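Local coordinates for caspase subunit p21 (Drosophila melanogaster, PDB 3SIR), which cleaves cellular proteins as an effector caspase, a cysteine endopeptidase of the apoptotic cascade in the fly, at residues N48-R51 / V52-L56; N121-P124 / S125-G128. The protein carries 1 engineered substitution. One frame throughout, in Å; residues are numbered along the deposited sequence.

Interaction 1: N48-R51 / V52-L56; sequences NLTR and VLKQL
Leu49 and Leu53 stand one turn apart on helix 45-55 of the caspase fold, side by side and pointing the same way, with CD2 of Leu49 4.0 Å from CG of Leu53. Both are buried. Their neighbours identify the inner face of the helix: Leu49 also touches Ile25 and Ala92, and Leu53 touches Ala23 and Leu90, so the pair packs on strands 19-28 and 86-95 of the central sheet. Val52 lies on a different flank and meets Cys199 and Leu202 of helix 193-205.

Two further i to i+4 pairs follow. Thr50 and Lys54 occupy the flank against strand 59-65, where both touch Val60; CG2 of Thr50 runs alongside the extended chain of Lys54, 4.0 Å from its CE. The same rotation (chi1 -76°) sets Thr50 OG1 beside its own backbone N, where it bonds to Cys46 O one turn back. Arg51 and Gln55, both exposed, run in one direction on the solvent-facing side; CG of Arg51 approaches Gln55 NE2 at 3.7 Å, so an aliphatic carbon, and not the guanidinium, makes the closest side-chain approach.

The backbone supplies the polar part. Val52 N bonds to Asn48 O at 2.9 Å, and Leu53 N to Leu49 O at the same length, the i to i+4 pattern of an alpha helix. The next such bond, from Lys54 N to Thr50 O, is weak. Lys54 N also gives an i to i+3 bond to Arg51 O, at 2.8 Å, from 62° out of the carbonyl plane, while Gln55 N reaches that same Arg51 O at 2.9 Å, nearly in line with its C=O bond.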
ATOM      1  N   ASN A  48     -18.640  14.299  -1.991  1.00 45.03           N
ATOM      2  CA  ASN A  48     -18.213  13.727  -0.725  1.00 43.64           C
ATOM      3  C   ASN A  48     -16.713  13.888  -0.475  1.00 43.25           C
ATOM      4  O   ASN A  48     -16.302  14.705   0.348  1.00 41.48           O
ATOM      5  CB  ASN A  48     -18.622  12.257  -0.656  1.00 44.92           C
ATOM      6  CG  ASN A  48     -20.066  12.072  -0.227  1.00 47.22           C
ATOM      7  OD1 ASN A  48     -20.619  12.885   0.517  1.00 48.89           O
ATOM      8  ND2 ASN A  48     -20.665  10.960  -0.638  1.00 50.44           N
ATOM      9  N   LEU A  49     -15.896  13.183  -1.251  1.00 42.45           N
ATOM     10  CA  LEU A  49     -14.462  13.446  -1.279  1.00 42.00           C
ATOM     11  C   LEU A  49     -14.161  14.903  -0.942  1.00 42.84           C
ATOM     12  O   LEU A  49     -13.660  15.205   0.143  1.00 44.25           O
ATOM     13  CB  LEU A  49     -13.862  13.083  -2.641  1.00 40.96           C
ATOM     14  CG  LEU A  49     -12.638  12.161  -2.611  1.00 40.49           C
ATOM     15  CD1 LEU A  49     -11.636  12.513  -3.700  1.00 31.05           C
ATOM     16  CD2 LEU A  49     -11.962  12.172  -1.245  1.00 43.55           C
ATOM     17  N   THR A  50     -14.479  15.798  -1.873  1.00 43.12           N
ATOM     18  CA  THR A  50     -14.397  17.240  -1.647  1.00 42.15           C
ATOM     19  C   THR A  50     -14.674  17.634  -0.195  1.00 43.44           C
ATOM     20  O   THR A  50     -13.848  18.279   0.449  1.00 43.40           O
ATOM     21  CB  THR A  50     -15.351  18.008  -2.591  1.00 42.05           C
ATOM     22  OG1 THR A  50     -14.788  18.051  -3.909  1.00 41.48           O
ATOM     23  CG2 THR A  50     -15.591  19.436  -2.107  1.00 40.56           C
ATOM     24  N   ARG A  51     -15.852  17.277   0.304  1.00 44.30           N
ATOM     25  CA  ARG A  51     -16.276  17.696   1.634  1.00 46.70           C
ATOM     26  C   ARG A  51     -15.295  17.213   2.700  1.00 47.96           C
ATOM     27  O   ARG A  51     -14.777  17.998   3.496  1.00 48.23           O
ATOM     28  CB  ARG A  51     -17.659  17.124   1.926  1.00 46.97           C
ATOM     29  CG  ARG A  51     -18.517  17.971   2.843  1.00 53.13           C
ATOM     30  CD  ARG A  51     -19.964  17.523   2.740  1.00 58.57           C
ATOM     31  NE  ARG A  51     -20.206  16.846   1.468  1.00 61.73           N
ATOM     32  CZ  ARG A  51     -20.999  17.308   0.505  1.00 61.75           C
ATOM     33  NH1 ARG A  51     -21.712  18.410   0.695  1.00 59.17           N
ATOM     34  NH2 ARG A  51     -21.146  16.612  -0.616  1.00 65.20           N
ATOM     35  N   VAL A  52     -15.067  15.903   2.725  1.00 48.55           N
ATOM     36  CA  VAL A  52     -14.207  15.296   3.731  1.00 47.30           C
ATOM     37  C   VAL A  52     -12.818  15.918   3.700  1.00 47.58           C
ATOM     38  O   VAL A  52     -12.184  16.096   4.742  1.00 48.08           O
ATOM     39  CB  VAL A  52     -14.079  13.778   3.526  1.00 45.73           C
ATOM     40  CG1 VAL A  52     -13.659  13.115   4.822  1.00 47.20           C
ATOM     41  CG2 VAL A  52     -15.393  13.199   3.044  1.00 45.72           C
ATOM     42  N   LEU A  53     -12.346  16.240   2.501  1.00 46.58           N
ATOM     43  CA  LEU A  53     -11.008  16.791   2.349  1.00 46.78           C
ATOM     44  C   LEU A  53     -10.974  18.251   2.780  1.00 48.66           C
ATOM     45  O   LEU A  53      -9.905  18.803   3.039  1.00 49.11           O
ATOM     46  CB  LEU A  53     -10.518  16.649   0.909  1.00 45.43           C
ATOM     47  CG  LEU A  53     -10.036  15.255   0.504  1.00 42.96           C
ATOM     48  CD1 LEU A  53      -9.001  15.355  -0.605  1.00 45.51           C
ATOM     49  CD2 LEU A  53      -9.470  14.503   1.697  1.00 39.19           C
ATOM     50  N   LYS A  54     -12.155  18.855   2.891  1.00 49.05           N
ATOM     51  CA  LYS A  54     -12.279  20.205   3.426  1.00 50.25           C
ATOM     52  C   LYS A  54     -12.356  20.161   4.947  1.00 50.89           C
ATOM     53  O   LYS A  54     -11.768  21.000   5.630  1.00 50.54           O
ATOM     54  CB  LYS A  54     -13.519  20.902   2.860  1.00 51.50           C
ATOM     55  CG  LYS A  54     -13.446  21.201   1.365  1.00 57.35           C
ATOM     56  CD  LYS A  54     -14.599  22.086   0.899  1.00 59.24           C
ATOM     57  CE  LYS A  54     -14.244  22.813  -0.393  1.00 60.70           C
ATOM     58  NZ  LYS A  54     -15.423  23.433  -1.067  1.00 61.65           N
ATOM     59  N   GLN A  55     -13.098  19.190   5.475  1.00 50.65           N
ATOM     60  CA  GLN A  55     -13.114  18.940   6.914  1.00 49.75           C
ATOM     61  C   GLN A  55     -11.714  18.636   7.434  1.00 48.59           C
ATOM     62  O   GLN A  55     -11.414  18.890   8.599  1.00 47.43           O
ATOM     63  CB  GLN A  55     -14.053  17.782   7.260  1.00 50.72           C
ATOM     64  CG  GLN A  55     -15.453  18.207   7.690  1.00 53.50           C
ATOM     65  CD  GLN A  55     -16.524  17.246   7.201  1.00 57.79           C
ATOM     66  OE1 GLN A  55     -16.487  16.050   7.508  1.00 57.33           O
ATOM     67  NE2 GLN A  55     -17.448  17.751   6.386  1.00 49.18           N
ATOM     68  N   LEU A  56     -10.873  18.065   6.573  1.00 46.57           N
ATOM     69  CA  LEU A  56      -9.506  17.714   6.947  1.00 44.46           C
ATOM     70  C   LEU A  56      -8.521  18.854   6.704  1.00 44.12           C
ATOM     71  O   LEU A  56      -7.362  18.779   7.115  1.00 44.51           O
ATOM     72  CB  LEU A  56      -9.044  16.459   6.208  1.00 44.45           C
ATOM     73  CG  LEU A  56      -9.826  15.163   6.436  1.00 43.22           C
ATOM     74  CD1 LEU A  56      -9.135  14.032   5.697  1.00 41.21           C
ATOM     75  CD2 LEU A  56      -9.950  14.839   7.918  1.00 42.79           C
TER

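Interaction 2: N121-P124 / S125-G128; sequences NHCP and SLAG
The flat peptide joining Pro124 to Ser125 has the Ala127 methyl on one face, its CB 3.9 Å from Pro124 O, and CB and CG of the proline ring displaced to the other. The Cys123 carbonyl oxygen also lies on the Ala127 side, whereas Ser125 CB and OG stay near the plane, at the nitrogen end. With psi of Pro124 at -4°, Ser125 N lies off the puckered pyrrolidine ring, outside its N-CA edge and to one side of its plane, 3.4 Å from Pro124 CB.

Residues 123-126 form a beta turn: Cys123 CA and Leu126 CA are 5.6 Å apart, and the backbone angles of the two central residues, Pro124 and Ser125, lie within about 30° of type I values. The Cys123-Pro124 peptide is trans, as the 3.8 Å between Cys123 CA and Pro124 CA demonstrates.

The apolar closure comes from the first and last residues of the turn. SG of Cys123 is anti to its backbone N (chi1 -168°), which swings the sulfur toward Leu126; it meets Leu126 CD1 at 4.0 Å and Leu126 CB at 4.2 Å. Cys123 and Leu126 are both buried, so the sulfur and the leucine make the inner side of the turn, while Pro124 and the following Ala127 are exposed.

The turn belongs to the long connection between helix 107-113 and strand 131-138. Leu126 touches His83, and Ser125 OG makes a weak hydrogen bond with His83 N, so the turn abuts the loop that joins helix 68-79 to strand 86-95.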
ATOM      1  N   ASN A 121      14.137  15.204  -5.069  1.00 52.20           N
ATOM      2  CA  ASN A 121      14.936  15.947  -6.040  1.00 54.01           C
ATOM      3  C   ASN A 121      14.109  16.970  -6.813  1.00 53.75           C
ATOM      4  O   ASN A 121      14.266  18.175  -6.611  1.00 54.74           O
ATOM      5  CB  ASN A 121      15.649  14.995  -7.005  1.00 54.66           C
ATOM      6  CG  ASN A 121      17.115  14.798  -6.659  1.00 59.82           C
ATOM      7  OD1 ASN A 121      17.550  15.080  -5.539  1.00 56.83           O
ATOM      8  ND2 ASN A 121      17.885  14.295  -7.621  1.00 64.60           N
ATOM      9  N   HIS A 122      13.148  16.484  -7.595  1.00 52.16           N
ATOM     10  CA  HIS A 122      12.374  17.336  -8.498  1.00 51.10           C
ATOM     11  C   HIS A 122      11.461  18.323  -7.773  1.00 49.02           C
ATOM     12  O   HIS A 122      10.969  19.277  -8.372  1.00 49.08           O
ATOM     13  CB  HIS A 122      11.550  16.484  -9.466  1.00 52.66           C
ATOM     14  CG  HIS A 122      12.373  15.758 -10.483  1.00 54.11           C
ATOM     15  ND1 HIS A 122      12.348  16.073 -11.825  1.00 59.63           N
ATOM     16  CD2 HIS A 122      13.279  14.759 -10.350  1.00 56.31           C
ATOM     17  CE1 HIS A 122      13.207  15.308 -12.473  1.00 58.07           C
ATOM     18  NE2 HIS A 122      13.796  14.512 -11.598  1.00 57.57           N
ATOM     19  N   CYS A 123      11.178  18.057  -6.502  1.00 47.17           N
ATOM     20  CA  CYS A 123      10.171  18.821  -5.775  1.00 45.42           C
ATOM     21  C   CYS A 123      10.555  18.973  -4.310  1.00 44.30           C
ATOM     22  O   CYS A 123      10.014  18.282  -3.450  1.00 44.03           O
ATOM     23  CB  CYS A 123       8.804  18.145  -5.890  1.00 44.80           C
ATOM     24  SG  CYS A 123       7.427  19.166  -5.336  1.00 48.18           S
ATOM     25  N   PRO A 124      11.490  19.887  -4.024  1.00 43.61           N
ATOM     26  CA  PRO A 124      12.189  19.885  -2.743  1.00 43.33           C
ATOM     27  C   PRO A 124      11.425  20.604  -1.634  1.00 43.48           C
ATOM     28  O   PRO A 124      11.866  20.609  -0.481  1.00 42.99           O
ATOM     29  CB  PRO A 124      13.502  20.608  -3.053  1.00 42.57           C
ATOM     30  CG  PRO A 124      13.205  21.450  -4.243  1.00 45.89           C
ATOM     31  CD  PRO A 124      12.192  20.687  -5.043  1.00 45.00           C
ATOM     32  N   SER A 125      10.283  21.194  -1.978  1.00 43.01           N
ATOM     33  CA  SER A 125       9.355  21.713  -0.978  1.00 39.83           C
ATOM     34  C   SER A 125       8.460  20.609  -0.428  1.00 40.06           C
ATOM     35  O   SER A 125       8.002  20.689   0.712  1.00 41.28           O
ATOM     36  CB  SER A 125       8.511  22.852  -1.552  1.00 39.42           C
ATOM     37  OG  SER A 125       8.127  22.579  -2.889  1.00 40.34           O
ATOM     38  N   LEU A 126       8.198  19.593  -1.248  1.00 39.72           N
ATOM     39  CA  LEU A 126       7.792  18.276  -0.754  1.00 38.94           C
ATOM     40  C   LEU A 126       8.935  17.269  -0.868  1.00 40.91           C
ATOM     41  O   LEU A 126       8.983  16.454  -1.797  1.00 43.36           O
ATOM     42  CB  LEU A 126       6.563  17.755  -1.503  1.00 37.56           C
ATOM     43  CG  LEU A 126       5.307  18.625  -1.577  1.00 34.61           C
ATOM     44  CD1 LEU A 126       4.514  18.247  -2.815  1.00 29.56           C
ATOM     45  CD2 LEU A 126       4.457  18.464  -0.324  1.00 30.48           C
ATOM     46  N   ALA A 127       9.919  17.414   0.010  1.00 39.61           N
ATOM     47  CA  ALA A 127      10.838  16.329   0.299  1.00 38.81           C
ATOM     48  C   ALA A 127      10.638  15.912   1.748  1.00 38.88           C
ATOM     49  O   ALA A 127      10.858  16.705   2.662  1.00 41.01           O
ATOM     50  CB  ALA A 127      12.267  16.779   0.070  1.00 38.28           C
ATOM     51  N   GLY A 128      10.142  14.697   1.950  1.00 37.63           N
ATOM     52  CA  GLY A 128       9.882  14.193   3.291  1.00 34.07           C
ATOM     53  C   GLY A 128       8.468  14.512   3.722  1.00 33.50           C
ATOM     54  O   GLY A 128       8.142  14.453   4.910  1.00 36.14           O
TER

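In the fold
Interaction 1 precedes interaction 2 along the chain, and the two do not touch: their centres are 25 Å apart and their nearest atoms about 14 Å. Both belong to the caspase domain, with its central six-stranded mixed sheet. Residues 48-55 lie in helix 45-55, packed against strands 19-28, 59-65 and 86-95, whereas residues 121-128 form a turn leading toward strand 131-138. Strand 86-95 is common ground: interaction 1 packs on it, and interaction 2 abuts the loop that enters it. The strands they adjoin lead to the catalytic residues inferred by similarity, His96 just after strand 86-95 and Cys138 at the end of strand 131-138.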